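PDB 2O14: uncharacterized esterase YxiM from Bacillus subtilis, which probably hydrolyses ester bonds, though its natural substrate is not known. Local coordinates for residues G188-H193 against A346-L351; S171-Y176 against M235-I240; S291-W296 against D314-S319. One frame throughout, in Å; residues are numbered along the deposited sequence.

Interaction 1: residues G188-H193 against A346-L351; sequences GQMLPH and AGADAL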
ATOM      1  N   GLY A 188      -8.438  -2.652   2.684  1.00 23.93           N
ATOM      2  CA  GLY A 188      -7.667  -1.454   2.959  1.00 24.71           C
ATOM      3  C   GLY A 188      -7.830  -0.498   1.789  1.00 25.38           C
ATOM      4  O   GLY A 188      -7.676   0.717   1.921  1.00 26.61           O
ATOM      5  N   GLN A 189      -8.148  -1.055   0.628  1.00 22.78           N
ATOM      6  CA  GLN A 189      -8.345  -0.259  -0.574  1.00 24.48           C
ATOM      7  C   GLN A 189      -9.694   0.461  -0.514  1.00 27.44           C
ATOM      8  O   GLN A 189      -9.882   1.494  -1.154  1.00 26.36           O
ATOM      9  CB  GLN A 189      -8.289  -1.167  -1.804  1.00 25.24           C
ATOM     10  CG  GLN A 189      -8.667  -0.497  -3.119  1.00 24.51           C
ATOM     11  CD  GLN A 189      -8.629  -1.467  -4.289  1.00 26.27           C
ATOM     12  OE1 GLN A 189      -9.073  -1.147  -5.394  1.00 26.14           O
ATOM     13  NE2 GLN A 189      -8.093  -2.661  -4.051  1.00 20.93           N
HETATM   14  N   MSE A 190     -10.627  -0.091   0.261  1.00 28.96           N
HETATM   15  CA  MSE A 190     -11.959   0.496   0.400  1.00 32.92           C
HETATM   16  C   MSE A 190     -12.100   1.366   1.643  1.00 32.25           C
HETATM   17  O   MSE A 190     -13.103   2.055   1.821  1.00 32.34           O
HETATM   18  CB  MSE A 190     -13.024  -0.603   0.433  1.00 40.48           C
HETATM   19  CG  MSE A 190     -13.952  -0.574  -0.764  1.00 48.13           C
HETATM   20 SE   MSE A 190     -13.017  -0.840  -2.437  1.00 52.99          SE
HETATM   21  CE  MSE A 190     -13.344  -2.735  -2.629  1.00 54.80           C
ATOM     22  N   LEU A 191     -11.091   1.327   2.501  1.00 33.34           N
ATOM     23  CA  LEU A 191     -11.090   2.111   3.725  1.00 34.68           C
ATOM     24  C   LEU A 191     -11.398   3.587   3.475  1.00 36.17           C
ATOM     25  O   LEU A 191     -12.242   4.180   4.153  1.00 36.27           O
ATOM     26  CB  LEU A 191      -9.730   1.997   4.410  1.00 28.42           C
ATOM     27  CG  LEU A 191      -9.708   1.631   5.891  1.00 29.14           C
ATOM     28  CD1 LEU A 191      -8.278   1.781   6.393  1.00 26.08           C
ATOM     29  CD2 LEU A 191     -10.653   2.525   6.687  1.00 26.66           C
ATOM     30  N   PRO A 192     -10.715   4.207   2.498  1.00 43.12           N
ATOM     31  CA  PRO A 192     -10.981   5.624   2.236  1.00 44.77           C
ATOM     32  C   PRO A 192     -12.451   5.988   2.011  1.00 46.71           C
ATOM     33  O   PRO A 192     -12.847   7.137   2.218  1.00 46.40           O
ATOM     34  CB  PRO A 192     -10.080   5.938   1.035  1.00 34.84           C
ATOM     35  CG  PRO A 192      -9.836   4.601   0.400  1.00 35.75           C
ATOM     36  CD  PRO A 192      -9.699   3.678   1.572  1.00 34.24           C
ATOM     37  N   HIS A 193     -13.259   5.010   1.613  1.00 48.02           N
ATOM     38  CA  HIS A 193     -14.684   5.243   1.377  1.00 49.54           C
ATOM     39  C   HIS A 193     -15.475   5.265   2.684  1.00 49.34           C
ATOM     40  O   HIS A 193     -16.697   5.423   2.667  1.00 50.52           O
ATOM     41  CB  HIS A 193     -15.270   4.150   0.473  1.00 64.08           C
ATOM     42  CG  HIS A 193     -14.623   4.055  -0.874  1.00 67.13           C
ATOM     43  ND1 HIS A 193     -13.272   3.828  -1.037  1.00 69.40           N
ATOM     44  CD2 HIS A 193     -15.144   4.127  -2.121  1.00 68.44           C
ATOM     45  CE1 HIS A 193     -12.990   3.764  -2.326  1.00 69.37           C
ATOM     46  NE2 HIS A 193     -14.109   3.941  -3.007  1.00 69.38           N
ATOM     47  N   ALA A 346     -16.960  -5.976  -3.643  1.00 30.10           N
ATOM     48  CA  ALA A 346     -18.112  -5.923  -2.742  1.00 28.93           C
ATOM     49  C   ALA A 346     -17.747  -6.445  -1.356  1.00 27.79           C
ATOM     50  O   ALA A 346     -18.063  -5.819  -0.348  1.00 27.64           O
ATOM     51  CB  ALA A 346     -19.270  -6.737  -3.318  1.00 32.71           C
ATOM     52  N   GLY A 347     -17.084  -7.595  -1.307  1.00 28.50           N
ATOM     53  CA  GLY A 347     -16.686  -8.147  -0.024  1.00 27.42           C
ATOM     54  C   GLY A 347     -15.696  -7.237   0.686  1.00 26.63           C
ATOM     55  O   GLY A 347     -15.764  -7.048   1.903  1.00 27.16           O
ATOM     56  N   ALA A 348     -14.769  -6.670  -0.078  1.00 21.00           N
ATOM     57  CA  ALA A 348     -13.768  -5.771   0.479  1.00 21.54           C
ATOM     58  C   ALA A 348     -14.446  -4.528   1.045  1.00 21.57           C
ATOM     59  O   ALA A 348     -14.044  -3.998   2.083  1.00 22.49           O
ATOM     60  CB  ALA A 348     -12.767  -5.379  -0.602  1.00 20.65           C
ATOM     61  N   ASP A 349     -15.487  -4.067   0.362  1.00 26.43           N
ATOM     62  CA  ASP A 349     -16.206  -2.885   0.810  1.00 28.92           C
ATOM     63  C   ASP A 349     -16.984  -3.127   2.104  1.00 28.08           C
ATOM     64  O   ASP A 349     -17.056  -2.248   2.962  1.00 28.33           O
ATOM     65  CB  ASP A 349     -17.147  -2.395  -0.288  1.00 40.24           C
ATOM     66  CG  ASP A 349     -17.898  -1.152   0.113  1.00 43.60           C
ATOM     67  OD1 ASP A 349     -18.903  -1.278   0.843  1.00 47.68           O
ATOM     68  OD2 ASP A 349     -17.476  -0.045  -0.284  1.00 46.59           O
ATOM     69  N   ALA A 350     -17.562  -4.315   2.247  1.00 25.23           N
ATOM     70  CA  ALA A 350     -18.314  -4.643   3.456  1.00 25.16           C
ATOM     71  C   ALA A 350     -17.361  -4.825   4.640  1.00 24.27           C
ATOM     72  O   ALA A 350     -17.672  -4.444   5.769  1.00 23.85           O
ATOM     73  CB  ALA A 350     -19.134  -5.912   3.239  1.00 26.00           C
ATOM     74  N   LEU A 351     -16.201  -5.417   4.377  1.00 26.04           N
ATOM     75  CA  LEU A 351     -15.210  -5.626   5.427  1.00 25.38           C
ATOM     76  C   LEU A 351     -14.721  -4.277   5.950  1.00 25.12           C
ATOM     77  O   LEU A 351     -14.579  -4.083   7.158  1.00 24.99           O
ATOM     78  CB  LEU A 351     -14.026  -6.438   4.894  1.00 22.86           C
ATOM     79  CG  LEU A 351     -14.275  -7.931   4.654  1.00 22.26           C
ATOM     80  CD1 LEU A 351     -13.065  -8.568   3.979  1.00 20.69           C
ATOM     81  CD2 LEU A 351     -14.550  -8.604   5.980  1.00 21.50           C
TER

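Interaction 2: residues S171-Y176 against M235-I240; sequences STVCNY and MLQLGI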
ATOM      1  N   SER A 171      -3.126 -10.259   0.711  1.00 19.31           N
ATOM      2  CA  SER A 171      -4.010 -10.216  -0.454  1.00 19.66           C
ATOM      3  C   SER A 171      -5.449  -9.775  -0.162  1.00 19.39           C
ATOM      4  O   SER A 171      -6.131  -9.245  -1.047  1.00 18.33           O
ATOM      5  CB  SER A 171      -4.051 -11.593  -1.125  1.00 32.20           C
ATOM      6  OG  SER A 171      -2.767 -11.993  -1.569  1.00 37.95           O
ATOM      7  N   THR A 172      -5.924 -10.002   1.059  1.00 19.25           N
ATOM      8  CA  THR A 172      -7.290  -9.609   1.398  1.00 20.80           C
ATOM      9  C   THR A 172      -7.348  -8.162   1.889  1.00 22.08           C
ATOM     10  O   THR A 172      -8.433  -7.637   2.150  1.00 24.97           O
ATOM     11  CB  THR A 172      -7.899 -10.529   2.488  1.00 18.53           C
ATOM     12  OG1 THR A 172      -7.202 -10.349   3.727  1.00 19.66           O
ATOM     13  CG2 THR A 172      -7.793 -11.988   2.072  1.00 16.61           C
ATOM     14  N   VAL A 173      -6.182  -7.522   1.988  1.00 22.13           N
ATOM     15  CA  VAL A 173      -6.075  -6.142   2.469  1.00 21.36           C
ATOM     16  C   VAL A 173      -5.498  -5.147   1.456  1.00 21.81           C
ATOM     17  O   VAL A 173      -5.914  -3.986   1.404  1.00 21.56           O
ATOM     18  CB  VAL A 173      -5.176  -6.076   3.734  1.00 18.82           C
ATOM     19  CG1 VAL A 173      -5.090  -4.648   4.247  1.00 18.64           C
ATOM     20  CG2 VAL A 173      -5.718  -7.006   4.811  1.00 19.17           C
ATOM     21  N   CYS A 174      -4.547  -5.611   0.651  1.00 21.04           N
ATOM     22  CA  CYS A 174      -3.852  -4.770  -0.326  1.00 21.98           C
ATOM     23  C   CYS A 174      -4.679  -4.115  -1.422  1.00 22.33           C
ATOM     24  O   CYS A 174      -5.874  -4.378  -1.578  1.00 22.48           O
ATOM     25  CB  CYS A 174      -2.723  -5.568  -0.985  1.00 18.69           C
ATOM     26  SG  CYS A 174      -3.293  -6.836  -2.132  1.00 20.13           S
ATOM     27  N   ASN A 175      -4.012  -3.247  -2.179  1.00 19.81           N
ATOM     28  CA  ASN A 175      -4.636  -2.537  -3.284  1.00 18.59           C
ATOM     29  C   ASN A 175      -4.528  -3.322  -4.585  1.00 17.83           C
ATOM     30  O   ASN A 175      -3.515  -3.969  -4.854  1.00 14.67           O
ATOM     31  CB  ASN A 175      -3.964  -1.180  -3.514  1.00 23.05           C
ATOM     32  CG  ASN A 175      -4.249  -0.184  -2.416  1.00 26.65           C
ATOM     33  OD1 ASN A 175      -5.339  -0.172  -1.843  1.00 25.08           O
ATOM     34  ND2 ASN A 175      -3.277   0.685  -2.134  1.00 27.63           N
ATOM     35  N   TYR A 176      -5.585  -3.262  -5.384  1.00 19.87           N
ATOM     36  CA  TYR A 176      -5.598  -3.899  -6.693  1.00 21.48           C
ATOM     37  C   TYR A 176      -5.864  -2.755  -7.675  1.00 21.55           C
ATOM     38  O   TYR A 176      -6.531  -1.779  -7.325  1.00 21.52           O
ATOM     39  CB  TYR A 176      -6.692  -4.967  -6.779  1.00 21.70           C
ATOM     40  CG  TYR A 176      -6.389  -6.191  -5.948  1.00 22.24           C
ATOM     41  CD1 TYR A 176      -6.599  -6.194  -4.567  1.00 21.53           C
ATOM     42  CD2 TYR A 176      -5.840  -7.327  -6.532  1.00 20.52           C
ATOM     43  CE1 TYR A 176      -6.263  -7.305  -3.784  1.00 19.94           C
ATOM     44  CE2 TYR A 176      -5.498  -8.443  -5.760  1.00 21.84           C
ATOM     45  CZ  TYR A 176      -5.711  -8.425  -4.390  1.00 21.68           C
ATOM     46  OH  TYR A 176      -5.360  -9.517  -3.625  1.00 20.53           O
HETATM   47  N   MSE A 235      -2.718   0.290  10.950  1.00 19.93           N
HETATM   48  CA  MSE A 235      -3.760  -0.726  10.883  1.00 22.94           C
HETATM   49  C   MSE A 235      -3.144  -1.964  10.260  1.00 21.62           C
HETATM   50  O   MSE A 235      -2.836  -1.985   9.065  1.00 20.73           O
HETATM   51  CB  MSE A 235      -4.920  -0.213  10.044  1.00 46.09           C
HETATM   52  CG  MSE A 235      -6.167  -1.051  10.142  1.00 58.73           C
HETATM   53 SE   MSE A 235      -7.719   0.048   9.844  1.00 76.43          SE
HETATM   54  CE  MSE A 235      -8.259   0.286  11.684  1.00 70.13           C
ATOM     55  N   LEU A 236      -2.967  -2.993  11.083  1.00 24.03           N
ATOM     56  CA  LEU A 236      -2.318  -4.226  10.654  1.00 23.12           C
ATOM     57  C   LEU A 236      -3.189  -5.488  10.728  1.00 22.89           C
ATOM     58  O   LEU A 236      -3.810  -5.774  11.754  1.00 20.95           O
ATOM     59  CB  LEU A 236      -1.041  -4.398  11.497  1.00 24.06           C
ATOM     60  CG  LEU A 236       0.048  -5.453  11.250  1.00 26.05           C
ATOM     61  CD1 LEU A 236      -0.409  -6.783  11.778  1.00 27.56           C
ATOM     62  CD2 LEU A 236       0.385  -5.535   9.775  1.00 24.15           C
ATOM     63  N   GLN A 237      -3.245  -6.228   9.623  1.00 26.29           N
ATOM     64  CA  GLN A 237      -3.999  -7.479   9.572  1.00 26.14           C
ATOM     65  C   GLN A 237      -3.224  -8.533   8.789  1.00 26.21           C
ATOM     66  O   GLN A 237      -3.181  -8.503   7.555  1.00 24.42           O
ATOM     67  CB  GLN A 237      -5.375  -7.301   8.925  1.00 21.89           C
ATOM     68  CG  GLN A 237      -6.142  -8.633   8.831  1.00 21.64           C
ATOM     69  CD  GLN A 237      -7.501  -8.516   8.168  1.00 21.84           C
ATOM     70  OE1 GLN A 237      -8.388  -7.827   8.669  1.00 21.76           O
ATOM     71  NE2 GLN A 237      -7.670  -9.196   7.035  1.00 19.80           N
ATOM     72  N   LEU A 238      -2.608  -9.454   9.521  1.00 21.13           N
ATOM     73  CA  LEU A 238      -1.845 -10.541   8.923  1.00 21.32           C
ATOM     74  C   LEU A 238      -2.202 -11.809   9.684  1.00 21.36           C
ATOM     75  O   LEU A 238      -2.858 -11.749  10.725  1.00 21.26           O
ATOM     76  CB  LEU A 238      -0.339 -10.264   9.027  1.00 21.50           C
ATOM     77  CG  LEU A 238       0.215  -9.125   8.163  1.00 19.19           C
ATOM     78  CD1 LEU A 238       1.638  -8.795   8.589  1.00 21.25           C
ATOM     79  CD2 LEU A 238       0.179  -9.527   6.693  1.00 19.18           C
ATOM     80  N   GLY A 239      -1.780 -12.955   9.164  1.00 25.17           N
ATOM     81  CA  GLY A 239      -2.080 -14.211   9.826  1.00 24.43           C
ATOM     82  C   GLY A 239      -2.557 -15.277   8.858  1.00 25.82           C
ATOM     83  O   GLY A 239      -2.430 -16.476   9.126  1.00 24.28           O
ATOM     84  N   ILE A 240      -3.101 -14.848   7.723  1.00 21.78           N
ATOM     85  CA  ILE A 240      -3.600 -15.786   6.732  1.00 23.53           C
ATOM     86  C   ILE A 240      -2.473 -16.621   6.129  1.00 24.90           C
ATOM     87  O   ILE A 240      -2.442 -17.845   6.283  1.00 24.70           O
ATOM     88  CB  ILE A 240      -4.364 -15.045   5.607  1.00 26.43           C
ATOM     89  CG1 ILE A 240      -5.584 -14.332   6.195  1.00 24.29           C
ATOM     90  CG2 ILE A 240      -4.807 -16.032   4.530  1.00 25.00           C
ATOM     91  CD1 ILE A 240      -6.382 -13.541   5.171  1.00 24.56           C
TER

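Interaction 3: residues S291-W296 against D314-S319; sequences SSVNRW and DLNVLS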
ATOM      1  N   SER A 291     -18.482 -19.424  10.959  1.00 30.53           N
ATOM      2  CA  SER A 291     -17.492 -19.389  12.033  1.00 30.12           C
ATOM      3  C   SER A 291     -16.078 -19.653  11.520  1.00 30.70           C
ATOM      4  O   SER A 291     -15.864 -20.565  10.723  1.00 29.76           O
ATOM      5  CB  SER A 291     -17.842 -20.430  13.096  1.00 29.54           C
ATOM      6  OG  SER A 291     -16.804 -20.540  14.056  1.00 33.00           O
ATOM      7  N   SER A 292     -15.119 -18.860  11.992  1.00 30.02           N
ATOM      8  CA  SER A 292     -13.722 -18.995  11.586  1.00 30.67           C
ATOM      9  C   SER A 292     -12.825 -18.602  12.758  1.00 31.45           C
ATOM     10  O   SER A 292     -11.661 -18.241  12.571  1.00 29.48           O
ATOM     11  CB  SER A 292     -13.430 -18.071  10.400  1.00 29.99           C
ATOM     12  OG  SER A 292     -14.414 -18.195   9.388  1.00 29.60           O
ATOM     13  N   VAL A 293     -13.377 -18.691  13.966  1.00 29.63           N
ATOM     14  CA  VAL A 293     -12.675 -18.310  15.190  1.00 29.62           C
ATOM     15  C   VAL A 293     -11.273 -18.867  15.445  1.00 28.92           C
ATOM     16  O   VAL A 293     -10.532 -18.306  16.252  1.00 29.73           O
ATOM     17  CB  VAL A 293     -13.544 -18.622  16.441  1.00 29.62           C
ATOM     18  CG1 VAL A 293     -14.829 -17.806  16.390  1.00 28.29           C
ATOM     19  CG2 VAL A 293     -13.856 -20.118  16.515  1.00 27.94           C
ATOM     20  N   ASN A 294     -10.899 -19.954  14.778  1.00 28.75           N
ATOM     21  CA  ASN A 294      -9.572 -20.529  15.003  1.00 29.82           C
ATOM     22  C   ASN A 294      -8.619 -20.393  13.821  1.00 28.52           C
ATOM     23  O   ASN A 294      -7.539 -20.978  13.824  1.00 27.99           O
ATOM     24  CB  ASN A 294      -9.694 -22.007  15.374  1.00 36.31           C
ATOM     25  CG  ASN A 294     -10.577 -22.228  16.585  1.00 39.70           C
ATOM     26  OD1 ASN A 294     -10.283 -21.747  17.682  1.00 39.62           O
ATOM     27  ND2 ASN A 294     -11.673 -22.954  16.389  1.00 39.49           N
ATOM     28  N   ARG A 295      -9.012 -19.621  12.817  1.00 29.49           N
ATOM     29  CA  ARG A 295      -8.171 -19.441  11.638  1.00 29.42           C
ATOM     30  C   ARG A 295      -7.155 -18.310  11.748  1.00 29.22           C
ATOM     31  O   ARG A 295      -7.287 -17.404  12.573  1.00 28.37           O
ATOM     32  CB  ARG A 295      -9.031 -19.168  10.399  1.00 27.53           C
ATOM     33  CG  ARG A 295      -9.764 -20.361   9.818  1.00 27.18           C
ATOM     34  CD  ARG A 295     -10.369 -19.954   8.486  1.00 27.14           C
ATOM     35  NE  ARG A 295     -11.089 -21.031   7.815  1.00 27.15           N
ATOM     36  CZ  ARG A 295     -10.517 -22.078   7.229  1.00 28.63           C
ATOM     37  NH1 ARG A 295      -9.196 -22.211   7.221  1.00 27.05           N
ATOM     38  NH2 ARG A 295     -11.279 -22.990   6.632  1.00 29.08           N
ATOM     39  N   TRP A 296      -6.133 -18.391  10.901  1.00 26.09           N
ATOM     40  CA  TRP A 296      -5.099 -17.373  10.796  1.00 24.76           C
ATOM     41  C   TRP A 296      -4.452 -16.891  12.101  1.00 24.78           C
ATOM     42  O   TRP A 296      -4.262 -15.687  12.280  1.00 24.41           O
ATOM     43  CB  TRP A 296      -5.695 -16.169  10.067  1.00 25.86           C
ATOM     44  CG  TRP A 296      -6.737 -16.523   9.021  1.00 25.06           C
ATOM     45  CD1 TRP A 296      -7.921 -15.877   8.801  1.00 26.70           C
ATOM     46  CD2 TRP A 296      -6.648 -17.546   8.013  1.00 25.50           C
ATOM     47  NE1 TRP A 296      -8.571 -16.425   7.717  1.00 25.79           N
ATOM     48  CE2 TRP A 296      -7.814 -17.449   7.216  1.00 25.98           C
ATOM     49  CE3 TRP A 296      -5.697 -18.528   7.705  1.00 24.06           C
ATOM     50  CZ2 TRP A 296      -8.052 -18.301   6.128  1.00 26.66           C
ATOM     51  CZ3 TRP A 296      -5.933 -19.376   6.620  1.00 25.62           C
ATOM     52  CH2 TRP A 296      -7.103 -19.254   5.845  1.00 26.48           C
ATOM     53  N   ASP A 314     -12.021  -7.127  15.897  1.00 28.20           N
ATOM     54  CA  ASP A 314     -12.148  -8.569  15.702  1.00 27.73           C
ATOM     55  C   ASP A 314     -12.949  -8.802  14.432  1.00 26.67           C
ATOM     56  O   ASP A 314     -14.044  -9.371  14.467  1.00 26.78           O
ATOM     57  CB  ASP A 314     -12.867  -9.215  16.888  1.00 32.16           C
ATOM     58  CG  ASP A 314     -12.481 -10.668  17.079  1.00 32.79           C
ATOM     59  OD1 ASP A 314     -12.111 -11.329  16.083  1.00 33.94           O
ATOM     60  OD2 ASP A 314     -12.558 -11.153  18.226  1.00 33.93           O
ATOM     61  N   LEU A 315     -12.396  -8.364  13.308  1.00 24.43           N
ATOM     62  CA  LEU A 315     -13.072  -8.503  12.026  1.00 22.62           C
ATOM     63  C   LEU A 315     -13.464  -9.948  11.727  1.00 23.77           C
ATOM     64  O   LEU A 315     -14.420 -10.199  10.994  1.00 25.81           O
ATOM     65  CB  LEU A 315     -12.182  -7.950  10.913  1.00 19.07           C
ATOM     66  CG  LEU A 315     -12.866  -7.590   9.595  1.00 18.96           C
ATOM     67  CD1 LEU A 315     -14.044  -6.664   9.863  1.00 18.43           C
ATOM     68  CD2 LEU A 315     -11.852  -6.920   8.670  1.00 17.47           C
ATOM     69  N   ASN A 316     -12.730 -10.898  12.296  1.00 25.75           N
ATOM     70  CA  ASN A 316     -13.029 -12.310  12.083  1.00 26.38           C
ATOM     71  C   ASN A 316     -14.464 -12.604  12.537  1.00 26.52           C
ATOM     72  O   ASN A 316     -15.261 -13.195  11.799  1.00 25.35           O
ATOM     73  CB  ASN A 316     -12.055 -13.181  12.884  1.00 27.28           C
ATOM     74  CG  ASN A 316     -12.248 -14.670  12.625  1.00 30.68           C
ATOM     75  OD1 ASN A 316     -11.676 -15.236  11.688  1.00 31.42           O
ATOM     76  ND2 ASN A 316     -13.061 -15.308  13.454  1.00 26.19           N
ATOM     77  N   VAL A 317     -14.782 -12.183  13.758  1.00 22.78           N
ATOM     78  CA  VAL A 317     -16.104 -12.401  14.328  1.00 23.45           C
ATOM     79  C   VAL A 317     -17.154 -11.457  13.746  1.00 24.31           C
ATOM     80  O   VAL A 317     -18.257 -11.885  13.397  1.00 24.57           O
ATOM     81  CB  VAL A 317     -16.076 -12.236  15.857  1.00 24.05           C
ATOM     82  CG1 VAL A 317     -17.482 -12.422  16.430  1.00 22.91           C
ATOM     83  CG2 VAL A 317     -15.108 -13.244  16.461  1.00 21.64           C
ATOM     84  N   LEU A 318     -16.816 -10.178  13.643  1.00 22.07           N
ATOM     85  CA  LEU A 318     -17.755  -9.208  13.099  1.00 23.15           C
ATOM     86  C   LEU A 318     -18.154  -9.582  11.677  1.00 23.76           C
ATOM     87  O   LEU A 318     -19.329  -9.517  11.324  1.00 24.52           O
ATOM     88  CB  LEU A 318     -17.155  -7.798  13.127  1.00 23.48           C
ATOM     89  CG  LEU A 318     -16.858  -7.220  14.516  1.00 25.15           C
ATOM     90  CD1 LEU A 318     -16.091  -5.904  14.385  1.00 24.93           C
ATOM     91  CD2 LEU A 318     -18.164  -7.003  15.266  1.00 25.97           C
ATOM     92  N   SER A 319     -17.186  -9.983  10.855  1.00 25.50           N
ATOM     93  CA  SER A 319     -17.505 -10.357   9.479  1.00 24.88           C
ATOM     94  C   SER A 319     -18.319 -11.647   9.438  1.00 23.57           C
ATOM     95  O   SER A 319     -19.227 -11.782   8.619  1.00 23.94           O
ATOM     96  CB  SER A 319     -16.232 -10.518   8.636  1.00 24.99           C
ATOM     97  OG  SER A 319     -15.449 -11.610   9.079  1.00 26.97           O
TER
HETATM   98  O   HOH W   1     -15.889 -16.313  13.092  1.00 19.62           O

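Interaction 1: residues G188-H193 against A346-L351
M190, present as selenomethionine in this crystal, lays its bent side chain over the flank of helix 345-361 and overlaps A348 and D349. Its two ends do different jobs. The terminal methyl, CE, comes down on the methyl of A348, with CE of M190 only 3.4 Å from CB of A348, tighter than an ordinary van der Waals contact. Nearer the backbone, CG of M190 sits 3.6 Å from CA of D349, and CG of M190 is also 3.6 Å from the carboxylate oxygen OD2 of D349. The side chains of M190 and D349 cross at about a right angle, and the selenomethionine chain bends at chi2 (61°) and chi3 (97°), which sets CE over A348. No hydrogen bond joins the two segments; the contact is methyl against methyl, plus the CG of M190 against the CA and carboxylate of D349.

Both pieces belong to the SGNH-type hydrolase domain. One is the short helix 187-190 with the 3-10 turn that follows it, closed by H193 N bonding to M190 O at 3.0 Å; the other is the first part of the long C-terminal helix, which starts just after H342, an active-site residue by similarity. A348 is about 9 Å from H342, side chain to side chain, so the contact lies near the probable active site without lining it. M190 also touches R345 and A352 of the same helix, and A185 on the loop before its own.

D349 holds CG anti to the backbone N (chi1 -179°), which sends its carboxylate toward Y194 and M190. OD1 of D349 is hydrogen-bonded to the hydroxyl of Y194, which restrains the carboxylate on one side, while OD2 lies against the CG of M190.

Interaction 2: residues S171-Y176 against M235-I240
T172 and V173 face Q237 and I240 where two sequence boxes of the SGNH hydrolases come together: the GDS box, which supplies S171, the nucleophile by similarity, and the GxND box beginning at G239, in the turn after central strand 233-237.

The methyl contact is between T172 and I240, which reach toward each other tip to tip, with CG2 of T172 3.7 Å from CD1 of I240. V173 sets a methyl against the amide of Q237: its CG2, anti to the carbonyl carbon, comes within 3.7 Å of NE2 of Q237.

Among the polar groups, OG1 of T172 and NE2 of Q237 are 3.5 Å apart without a hydrogen bond between them; T172 OG1 is weakly bonded to Q278 instead. Q237 runs out extended (chi1 178°, chi2 -179°), which carries its amide away from the backbone to W187 and S275, where two donors, S275 OG and W187 NE1, grip its buried OE1. With both bonds on OE1, the amide is probably kept from flipping, and NE2 is left facing T172 and V173.

Within the nucleophile loop itself, Y176 folds back on S171. Its hydroxyl OH donates to the carbonyl O of S171 at 2.7 Å, the oxygen lying in plane at the ring's edge and the C=O...OH angle being 119°.

Interaction 3: residues S291-W296 against D314-S319
S292 meets N316 first, its CB and carbonyl lying against the amide of the asparagine, with S292 O 3.6 Å from CG of N316. N316 is sent across from the helix with CG anti to its backbone N (chi1 -176°). Beside this contact, S292 N donates to a water oxygen 2.9 Å away, and that water gives a weak bond to N316 O. The hydroxyl of S292 is turned elsewhere, to D283.

V293 follows and flanks the same amide at the margin, its carbonyl O bonded to R298. R295 closes the type I turn, its N bonding to S292 O at 3.0 Å, and a salt bridge to D283 draws its guanidinium away. W296 ends the segment with R295 CB over one ring face and its NE1 bonded to Q278 O.

Cutting N316 back to an alanine is likely to open a gap between turn and helix, the S292 carbonyl losing the amide packed against it.

Across the contact D314 is the N-cap of helix 315-326. This is thus a type I turn resting on the first turn of the helix that follows the edge strand 311-313 of the SGNH domain's parallel sheet.

In the fold
Past the beta-rich N-terminal part of the chain, strand 164-169 leads into 171-176, and 188-193 soon follows. Residues 235-240, on and after the neighbouring strand 233-237, then return to 171-176 and close interaction 2. Interaction 3 comes next in series, a short loop around helix 298-307 and edge strand 311-313. Last, the C-terminal helix brings 346-351 back to 188-193 and closes interaction 1. Interactions 1 and 2 therefore cross, while interaction 3 falls within the span of interaction 1. They also touch: G188 N probably bonds V173 O, joining helix 187-190 to the nucleophile loop; L351 packs on S319, C-terminal helix on helix 315-326; and W296 of loop 291-296 meets I240 after the central strand.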